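PDB 4PE6: putative ABC transporter from Thermobispora bispora, which probably binds a sugar or sugar-derived solute as the binding component of an ABC transporter, and holds a trihydroxybutanoic acid in its cleft. Local coordinates for residues Val152-Val156 with Thr185-Asp189; Ser24-Ile28 with Val59-Asn65; Val210-Gly216 with Pro231-Glu236; Ala136-Glu141 with Ile171-Tyr175. All coordinates share one frame; numbering follows the deposited sequence.

Contact 1 of 4, residues Val152-Val156 with Thr185-Asp189; sequences VRGVV and TGMCD. With LTH ((2R,3S)-2,3,4-trihydroxybutanoic acid), chain C.
V155 and M187, a selenomethionine here, cross at about a right angle, CG1 of V155 lying 4.1 Å from CE of M187. The M187 chain folds back at both chi2 and chi3 (-64° and -70°), which carries SE under the turn, 3.8 Å from the backbone N of V156; methionine's flexible chain, carrying selenium here, can follow it. Beside it, CG2 of V156 rests 3.7 Å from OG1 of T185. R153 and T185 form a parallel bridge where strands 147-153 and 178-185 run out into loops, at the C-terminal ends where periplasmic binding proteins of this type build their solute cleft. R153 O takes a bond from G186 N at 2.8 Å, a weak one from M187 N, and a third from a water that also accepts a bond from C188 N. V155, centre of an inverse gamma turn, turns CG2 to within 3.6 Å of the ligand carboxylate atom O and 3.9 Å of SG of C188. That sulfur, in disulfide with C213, lies 3.5 Å from CA of G154, where glycine fits. G186, too, needs no side chain: CG1 of V152 fills the place beside its backbone N, 3.6 Å away.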
# COMPACT_ATOMS: atom_id res chain seq x y z
N VAL A 152 -15.13 -3.41 -2.44
CA VAL A 152 -14.33 -4.28 -1.61
C VAL A 152 -13.33 -3.42 -0.87
O VAL A 152 -12.42 -2.85 -1.47
CB VAL A 152 -13.56 -5.32 -2.44
CG1 VAL A 152 -12.75 -6.20 -1.52
CG2 VAL A 152 -14.49 -6.14 -3.34
N ARG A 153 -13.51 -3.30 0.43
CA ARG A 153 -12.64 -2.49 1.25
C ARG A 153 -11.27 -3.13 1.46
O ARG A 153 -11.08 -4.37 1.37
CB ARG A 153 -13.30 -2.21 2.60
CG ARG A 153 -14.58 -1.41 2.44
CD ARG A 153 -15.24 -1.06 3.78
NE ARG A 153 -14.39 -0.20 4.59
CZ ARG A 153 -14.81 0.44 5.69
NH1 ARG A 153 -16.04 0.29 6.13
NH2 ARG A 153 -13.99 1.21 6.37
N GLY A 154 -10.31 -2.26 1.76
CA GLY A 154 -8.92 -2.68 1.95
C GLY A 154 -8.59 -3.13 3.36
O GLY A 154 -9.31 -3.94 3.96
N VAL A 155 -7.47 -2.62 3.88
CA VAL A 155 -6.98 -2.99 5.20
C VAL A 155 -7.79 -2.25 6.26
O VAL A 155 -7.32 -1.27 6.86
CB VAL A 155 -5.46 -2.78 5.34
CG1 VAL A 155 -4.93 -3.27 6.66
CG2 VAL A 155 -4.74 -3.56 4.21
N VAL A 156 -9.00 -2.77 6.52
CA VAL A 156 -9.96 -2.15 7.46
C VAL A 156 -9.34 -2.04 8.84
O VAL A 156 -8.73 -2.98 9.35
CB VAL A 156 -11.31 -2.92 7.50
CG1 VAL A 156 -12.24 -2.42 8.61
CG2 VAL A 156 -12.02 -2.81 6.14
N THR A 185 -15.26 -6.70 2.85
CA THR A 185 -13.86 -6.46 3.21
C THR A 185 -12.94 -7.48 2.54
O THR A 185 -13.13 -8.70 2.68
CB THR A 185 -13.64 -6.56 4.71
OG1 THR A 185 -14.38 -5.54 5.39
CG2 THR A 185 -12.14 -6.44 5.06
N GLY A 186 -11.93 -6.98 1.85
CA GLY A 186 -10.95 -7.81 1.16
C GLY A 186 -9.55 -7.80 1.74
O GLY A 186 -8.76 -8.67 1.41
N MSE A 187 -9.22 -6.81 2.59
CA MSE A 187 -7.86 -6.66 3.15
C MSE A 187 -6.76 -6.49 2.08
O MSE A 187 -5.60 -6.77 2.33
CB MSE A 187 -7.50 -7.81 4.12
CG MSE A 187 -8.54 -8.11 5.19
SE MSE A 187 -8.83 -6.60 6.44
CE MSE A 187 -7.13 -6.65 7.42
N CYS A 188 -7.13 -5.96 0.91
CA CYS A 188 -6.25 -5.89 -0.29
C CYS A 188 -5.57 -7.24 -0.58
O CYS A 188 -4.42 -7.29 -1.02
CB CYS A 188 -5.19 -4.79 -0.21
SG CYS A 188 -5.79 -3.24 0.49
N ASP A 189 -6.30 -8.31 -0.31
CA ASP A 189 -5.81 -9.67 -0.49
C ASP A 189 -6.72 -10.40 -1.45
O ASP A 189 -7.90 -10.55 -1.18
CB ASP A 189 -5.77 -10.41 0.83
CG ASP A 189 -5.26 -11.83 0.68
OD1 ASP A 189 -4.18 -11.99 0.10
OD2 ASP A 189 -5.94 -12.79 1.14
O1 LTH C . -2.26 -2.74 0.39
C1 LTH C . -1.81 -2.48 1.57
O LTH C . -1.63 -3.31 2.48
C2 LTH C . -1.36 -1.03 1.87
O2 LTH C . -0.93 -0.90 3.25
C3 LTH C . -2.47 -0.03 1.65
O3 LTH C . -3.59 -0.35 2.48
C4 LTH C . -1.96 1.37 2.04
O4 LTH C . -0.91 1.69 1.10
O HOH W 1 -9.51 -5.54 -0.67

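Contact 2 of 4, residues Ser24-Ile28 with Val59-Asn65; sequences SNGFI and VNAPGNN
The ring of F27 is met at its edge, nearly in plane, by the carbonyl of G63, whose O lies 3.4 Å from CD1 of F27; the polarised ring hydrogens suit such an oxygen. N64 runs alongside the ring, pointing the same way, with OD1 3.8 Å from CE1 of F27 and its amide plane 69° from the ring. The amides of N25 and N60 stand almost perpendicular, 86° apart. N25 ND2 gives a 2.9 Å, nearly straight bond to N60 OD1, which lies in the plane of the N25 amide. N25 holds CG anti to its backbone N (chi1 172°), which places ND2 where it also reaches F27 O, from above that carbonyl's plane, while R33 holds OD1. I28 packs its CB 3.8 Å from CG of N60. Behind these groups strands 20-25 and 55-60 pair in parallel through a beta-alpha-beta unit: N25 N bonds to V59 O, and A61 N to N25 O at 2.9 Å. Past the strands, 61-64 bows outward and returns at N65 beside F27; there a water accepts a bond from I28 N and lies within reach of the carbonyls of A61 and G63, which compete for its protons. The positive phi of G63 favours glycine. Because the amide of N25 donates through ND2 and accepts through OD1, it is fixed in rotation and ties the two strand ends to R33 of the ligand pocket.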
# COMPACT_ATOMS: atom_id res chain seq x y z
N SER A 24 8.37 -2.31 12.44
CA SER A 24 7.16 -2.93 13.00
C SER A 24 6.02 -2.75 12.00
O SER A 24 5.67 -1.62 11.63
CB SER A 24 6.79 -2.29 14.33
OG SER A 24 5.49 -2.66 14.73
N ASN A 25 5.47 -3.87 11.56
CA ASN A 25 4.42 -3.86 10.54
C ASN A 25 3.11 -4.38 11.09
O ASN A 25 3.06 -5.52 11.59
CB ASN A 25 4.87 -4.70 9.36
CG ASN A 25 3.77 -4.92 8.35
OD1 ASN A 25 2.99 -4.01 8.06
ND2 ASN A 25 3.69 -6.10 7.80
N GLY A 26 2.06 -3.56 10.98
CA GLY A 26 0.75 -3.86 11.54
C GLY A 26 -0.09 -4.93 10.85
O GLY A 26 -1.02 -5.43 11.43
N PHE A 27 0.24 -5.32 9.62
CA PHE A 27 -0.55 -6.30 8.89
C PHE A 27 0.31 -6.91 7.82
O PHE A 27 0.93 -6.19 7.06
CB PHE A 27 -1.81 -5.68 8.25
CG PHE A 27 -2.66 -6.68 7.51
CD1 PHE A 27 -3.24 -7.76 8.19
CD2 PHE A 27 -2.88 -6.58 6.15
CE1 PHE A 27 -4.02 -8.69 7.51
CE2 PHE A 27 -3.66 -7.51 5.47
CZ PHE A 27 -4.23 -8.57 6.16
N ILE A 28 0.36 -8.25 7.79
CA ILE A 28 1.19 -8.96 6.83
C ILE A 28 0.38 -9.88 5.90
O ILE A 28 0.94 -10.51 4.98
CB ILE A 28 2.32 -9.74 7.56
CG1 ILE A 28 3.36 -10.30 6.57
CG2 ILE A 28 1.75 -10.84 8.45
CD1 ILE A 28 3.94 -9.26 5.63
N VAL A 59 9.37 -7.08 12.49
CA VAL A 59 8.35 -7.79 13.25
C VAL A 59 6.97 -7.49 12.70
O VAL A 59 6.61 -6.33 12.55
CB VAL A 59 8.44 -7.46 14.74
CG1 VAL A 59 7.36 -8.19 15.49
CG2 VAL A 59 9.83 -7.85 15.28
N ASN A 60 6.22 -8.55 12.38
CA ASN A 60 4.86 -8.42 11.86
C ASN A 60 3.84 -8.79 12.92
O ASN A 60 3.96 -9.85 13.57
CB ASN A 60 4.62 -9.35 10.66
CG ASN A 60 5.53 -9.05 9.48
OD1 ASN A 60 5.55 -7.93 8.95
ND2 ASN A 60 6.28 -10.07 9.04
N ALA A 61 2.83 -7.95 13.09
CA ALA A 61 1.69 -8.31 13.94
C ALA A 61 0.74 -9.27 13.17
O ALA A 61 0.36 -8.98 12.05
CB ALA A 61 0.94 -7.05 14.37
N PRO A 62 0.41 -10.44 13.75
CA PRO A 62 -0.49 -11.35 13.03
C PRO A 62 -1.95 -10.93 13.14
O PRO A 62 -2.28 -10.03 13.91
CB PRO A 62 -0.26 -12.70 13.72
CG PRO A 62 0.15 -12.33 15.10
CD PRO A 62 0.95 -11.07 14.97
N GLY A 63 -2.83 -11.57 12.39
CA GLY A 63 -4.26 -11.31 12.53
C GLY A 63 -4.72 -10.16 11.67
O GLY A 63 -3.95 -9.63 10.88
N ASN A 64 -5.98 -9.78 11.80
CA ASN A 64 -6.57 -8.86 10.84
C ASN A 64 -6.37 -7.40 11.21
O ASN A 64 -7.32 -6.68 11.55
CB ASN A 64 -8.03 -9.22 10.54
CG ASN A 64 -8.17 -10.05 9.26
OD1 ASN A 64 -7.17 -10.45 8.65
ND2 ASN A 64 -9.41 -10.29 8.84
N ASN A 65 -5.10 -6.98 11.14
CA ASN A 65 -4.68 -5.59 11.37
C ASN A 65 -4.94 -5.19 12.84
O ASN A 65 -5.73 -4.26 13.09
CB ASN A 65 -5.40 -4.66 10.37
CG ASN A 65 -4.75 -3.28 10.26
OD1 ASN A 65 -3.54 -3.14 10.17
ND2 ASN A 65 -5.58 -2.24 10.21
O HOH W 2 5.23 -5.31 14.89
O HOH W 3 -2.41 -7.66 12.42
O HOH W 4 -1.14 -9.64 9.95

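Contact 3 of 4, residues Val210-Gly216 with Pro231-Glu236; sequences VIGCGDG and PAVTFE
The right-handed beta-alpha-beta crossover of strand 209-211, helix 216-226 and strand 232-235 brings together V210 and A232, whose backbone N and O bond at 2.8 Å. V210 also sets CG2 3.8 Å from CG of P231, two compact apolar groups at the buried start of the pair. Further on, T234 does the work of a missing backbone bond. Its OG1 sits between the backbone N and the carbonyl carbon (chi1 54°), where it takes a bond from G212 N at 2.9 Å, bent at 130°. A water fills the corner, donating to V210 O and D215 OD1 and accepting a bond from T234 N. In this alpha/beta fold the loop after a strand's C-terminal end leads into the next helix, and D215 stands at the N-cap position, but its side chain caps no helix N-H. Its carboxylate turns back within the loop: OD2 takes a bond from C213 N at 2.8 Å, met from above the carboxylate plane. T234 O meanwhile receives weak bonds from both D215 N and G216 N. G216 is packed so closely against T234 O, F235 N and V233 that glycine suits it; its CA lies 3.7 Å from CB of V233. CD1 of F235 comes 3.7 Å from C of G216, while V233 CG2 covers one face of that ring, offset toward the rim. The chain of E236 bends at chi2 (86°), curling the carboxylate over the loop; OE2 lies 3.4 Å from CA of D215, and OE1 accepts a bond from the backbone N of Y217 in helix 216-226.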
# COMPACT_ATOMS: atom_id res chain seq x y z
N VAL A 210 -16.22 -3.95 -9.91
CA VAL A 210 -15.85 -4.15 -8.52
C VAL A 210 -14.69 -3.23 -8.17
O VAL A 210 -13.58 -3.40 -8.67
CB VAL A 210 -15.49 -5.60 -8.23
CG1 VAL A 210 -15.19 -5.78 -6.75
CG2 VAL A 210 -16.63 -6.51 -8.69
N ILE A 211 -14.99 -2.24 -7.33
CA ILE A 211 -14.03 -1.23 -6.92
C ILE A 211 -13.38 -1.72 -5.64
O ILE A 211 -14.01 -1.73 -4.56
CB ILE A 211 -14.70 0.14 -6.72
CG1 ILE A 211 -15.34 0.62 -8.02
CG2 ILE A 211 -13.68 1.16 -6.25
CD1 ILE A 211 -16.09 1.93 -7.92
N GLY A 212 -12.13 -2.13 -5.76
CA GLY A 212 -11.44 -2.73 -4.65
C GLY A 212 -10.09 -2.12 -4.37
O GLY A 212 -9.78 -1.01 -4.83
N CYS A 213 -9.30 -2.88 -3.61
CA CYS A 213 -7.97 -2.50 -3.19
C CYS A 213 -6.99 -3.55 -3.70
O CYS A 213 -6.75 -4.55 -3.02
CB CYS A 213 -7.90 -2.44 -1.66
SG CYS A 213 -6.29 -1.98 -1.01
N GLY A 214 -6.49 -3.36 -4.91
CA GLY A 214 -5.50 -4.26 -5.50
C GLY A 214 -5.89 -5.73 -5.34
O GLY A 214 -5.09 -6.54 -4.91
N ASP A 215 -7.12 -6.07 -5.70
CA ASP A 215 -7.64 -7.40 -5.43
C ASP A 215 -8.36 -8.00 -6.63
O ASP A 215 -8.99 -9.06 -6.51
CB ASP A 215 -8.63 -7.30 -4.26
CG ASP A 215 -9.63 -6.18 -4.46
OD1 ASP A 215 -9.91 -5.87 -5.64
OD2 ASP A 215 -10.11 -5.59 -3.45
N GLY A 216 -8.24 -7.34 -7.78
CA GLY A 216 -9.01 -7.70 -8.97
C GLY A 216 -8.80 -9.12 -9.49
O GLY A 216 -9.69 -9.69 -10.11
N PRO A 231 -16.29 -8.57 -14.46
CA PRO A 231 -16.53 -7.11 -14.53
C PRO A 231 -15.26 -6.29 -14.64
O PRO A 231 -14.18 -6.85 -14.64
CB PRO A 231 -17.21 -6.82 -13.19
CG PRO A 231 -16.63 -7.83 -12.28
CD PRO A 231 -16.46 -9.08 -13.09
N ALA A 232 -15.38 -4.96 -14.72
CA ALA A 232 -14.21 -4.10 -14.53
C ALA A 232 -13.73 -4.27 -13.10
O ALA A 232 -14.52 -4.19 -12.17
CB ALA A 232 -14.54 -2.63 -14.83
N VAL A 233 -12.44 -4.53 -12.93
CA VAL A 233 -11.87 -4.73 -11.60
C VAL A 233 -10.65 -3.84 -11.35
O VAL A 233 -10.13 -3.17 -12.25
CB VAL A 233 -11.48 -6.22 -11.35
CG1 VAL A 233 -12.72 -7.11 -11.36
CG2 VAL A 233 -10.48 -6.71 -12.39
N THR A 234 -10.20 -3.83 -10.10
CA THR A 234 -9.02 -3.08 -9.69
C THR A 234 -7.95 -4.10 -9.38
O THR A 234 -7.97 -4.71 -8.31
CB THR A 234 -9.31 -2.19 -8.47
OG1 THR A 234 -9.86 -2.98 -7.40
CG2 THR A 234 -10.29 -1.09 -8.83
N PHE A 235 -7.05 -4.33 -10.33
CA PHE A 235 -6.06 -5.37 -10.18
C PHE A 235 -4.97 -5.03 -9.19
O PHE A 235 -4.59 -3.87 -9.03
CB PHE A 235 -5.38 -5.64 -11.53
CG PHE A 235 -6.23 -6.42 -12.47
CD1 PHE A 235 -6.58 -7.73 -12.16
CD2 PHE A 235 -6.64 -5.88 -13.66
CE1 PHE A 235 -7.36 -8.47 -13.03
CE2 PHE A 235 -7.42 -6.63 -14.54
CZ PHE A 235 -7.77 -7.92 -14.21
N GLU A 236 -4.43 -6.09 -8.61
CA GLU A 236 -3.07 -6.11 -8.04
C GLU A 236 -2.09 -5.53 -9.05
O GLU A 236 -2.23 -5.76 -10.26
CB GLU A 236 -2.63 -7.55 -7.77
CG GLU A 236 -3.42 -8.29 -6.69
CD GLU A 236 -4.68 -8.96 -7.17
OE1 GLU A 236 -5.11 -8.73 -8.32
OE2 GLU A 236 -5.27 -9.72 -6.38
O HOH W 5 -11.52 -5.40 -7.96

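Contact 4 of 4, residues Ala136-Glu141 with Ile171-Tyr175; sequences AKPVLE and ILAEY
The hydroxyl of Y175 is gripped by two charged groups of opposite sign: K137 NZ donates to its OH at 2.7 Å, and the OH in turn donates to E141 OE2 at 2.6 Å. Both partners sit at the ring's edge near its plane, which suits a phenol that accepts one bond and gives another. E141 uses the anti lone pair of OE2, away from its other oxygen, and its carboxylate is turned 64° from the ring. The lysine reaches the phenol by an extended chain, CG anti to its backbone N (chi1 -170°), that bends only at its last torsion. K137 and E141 lie one helical turn apart, their NZ and OE2 4.0 Å from each other in a long salt bridge, and the hydroxyl is held between them; the two opposite charges would both probably polarise the O-H. Below the polar end, L140 lays its CB over the centre of the Y175 face in a CH-pi contact, 4.0 Å from the ring centroid and 5° off the normal. L140 then extends CD1 to 3.8 Å from CG2 of I171 and 4.0 Å from CD2 of L172, a branched tip suited to wedging among several apolar groups. A136, small enough to let the helices approach, sets CB 4.1 Å from I171 CG2. Thus helix 128-142 meets the C-terminal part of helix 159-173 and Y175, with L140 and A136 resting on I211 of strand 209-211, and L140 and L172 on V178 of strand 178-185.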
# COMPACT_ATOMS: atom_id res chain seq x y z
N ALA A 136 -11.51 4.30 -8.61
CA ALA A 136 -12.95 4.39 -8.69
C ALA A 136 -13.41 5.16 -9.93
O ALA A 136 -14.24 4.66 -10.69
CB ALA A 136 -13.52 5.02 -7.43
N LYS A 137 -12.87 6.36 -10.14
CA LYS A 137 -13.44 7.21 -11.18
C LYS A 137 -13.37 6.63 -12.61
O LYS A 137 -14.39 6.59 -13.30
CB LYS A 137 -12.86 8.64 -11.13
CG LYS A 137 -13.60 9.62 -12.03
CD LYS A 137 -13.29 11.06 -11.66
CE LYS A 137 -13.94 12.08 -12.59
NZ LYS A 137 -15.33 11.70 -12.97
N PRO A 138 -12.18 6.20 -13.05
CA PRO A 138 -12.12 5.60 -14.39
C PRO A 138 -12.97 4.33 -14.53
O PRO A 138 -13.46 4.02 -15.63
CB PRO A 138 -10.63 5.26 -14.58
CG PRO A 138 -9.89 5.94 -13.49
CD PRO A 138 -10.87 6.18 -12.38
N VAL A 139 -13.15 3.62 -13.42
CA VAL A 139 -13.96 2.41 -13.43
C VAL A 139 -15.44 2.75 -13.64
O VAL A 139 -16.12 2.14 -14.47
CB VAL A 139 -13.73 1.58 -12.14
CG1 VAL A 139 -14.77 0.49 -11.99
CG2 VAL A 139 -12.33 0.98 -12.16
N LEU A 140 -15.91 3.77 -12.94
CA LEU A 140 -17.29 4.21 -13.12
C LEU A 140 -17.51 4.80 -14.51
O LEU A 140 -18.57 4.57 -15.12
CB LEU A 140 -17.67 5.20 -12.03
CG LEU A 140 -17.67 4.55 -10.64
CD1 LEU A 140 -17.72 5.59 -9.54
CD2 LEU A 140 -18.82 3.57 -10.48
N GLU A 141 -16.53 5.55 -15.02
CA GLU A 141 -16.62 6.04 -16.39
C GLU A 141 -16.71 4.89 -17.38
O GLU A 141 -17.49 4.96 -18.32
CB GLU A 141 -15.43 6.94 -16.77
CG GLU A 141 -15.45 8.30 -16.10
CD GLU A 141 -16.49 9.25 -16.67
OE1 GLU A 141 -16.54 9.45 -17.91
OE2 GLU A 141 -17.25 9.81 -15.86
N ILE A 171 -16.85 9.73 -4.48
CA ILE A 171 -16.89 9.56 -5.91
C ILE A 171 -18.18 8.86 -6.33
O ILE A 171 -18.83 9.28 -7.29
CB ILE A 171 -15.63 8.82 -6.41
CG1 ILE A 171 -14.41 9.71 -6.19
CG2 ILE A 171 -15.77 8.42 -7.88
CD1 ILE A 171 -13.09 8.98 -6.39
N LEU A 172 -18.58 7.82 -5.62
CA LEU A 172 -19.82 7.13 -5.95
C LEU A 172 -21.02 8.07 -5.92
O LEU A 172 -21.91 7.96 -6.75
CB LEU A 172 -20.09 5.96 -5.00
CG LEU A 172 -19.29 4.70 -5.32
CD1 LEU A 172 -19.36 3.76 -4.13
CD2 LEU A 172 -19.83 4.04 -6.57
N ALA A 173 -21.02 9.00 -4.97
CA ALA A 173 -22.12 9.96 -4.83
C ALA A 173 -22.28 10.87 -6.06
O ALA A 173 -23.36 11.42 -6.29
CB ALA A 173 -21.92 10.79 -3.57
N GLU A 174 -21.21 11.02 -6.83
CA GLU A 174 -21.24 11.80 -8.07
C GLU A 174 -21.84 11.02 -9.24
O GLU A 174 -22.05 11.60 -10.31
CB GLU A 174 -19.84 12.27 -8.44
CG GLU A 174 -19.24 13.19 -7.40
CD GLU A 174 -17.78 13.50 -7.65
OE1 GLU A 174 -17.22 13.02 -8.67
OE2 GLU A 174 -17.21 14.23 -6.82
N TYR A 175 -22.09 9.73 -9.05
CA TYR A 175 -22.76 8.89 -10.05
C TYR A 175 -24.06 8.28 -9.48
O TYR A 175 -24.09 7.11 -9.08
CB TYR A 175 -21.79 7.79 -10.55
CG TYR A 175 -20.54 8.30 -11.26
CD1 TYR A 175 -19.45 8.77 -10.54
CD2 TYR A 175 -20.46 8.28 -12.65
CE1 TYR A 175 -18.32 9.23 -11.18
CE2 TYR A 175 -19.32 8.73 -13.30
CZ TYR A 175 -18.25 9.21 -12.57
OH TYR A 175 -17.12 9.66 -13.22

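Overall arrangement
Contact 2 comes first along the chain and lies in one lobe, where strands 20-25 and 55-60 are neighbours; contacts 1, 3 and 4 lie in the other. Contacts 1 and 4 alternate their segments, and contact 3 follows both. Contacts 1 and 3, centres 11 Å apart, share neighbouring strands 147-153 and 209-211 and the C188-C213 disulfide. Contact 4 packs its helix 128-142 against I211 and A232 of contact 3, 14 Å away between centres, but its centre is about 32 Å from that of contact 2. Contacts 1 and 2 touch across the cleft, through M187 with F27 and V155 with N65, consistent with a closed, ligand-holding form.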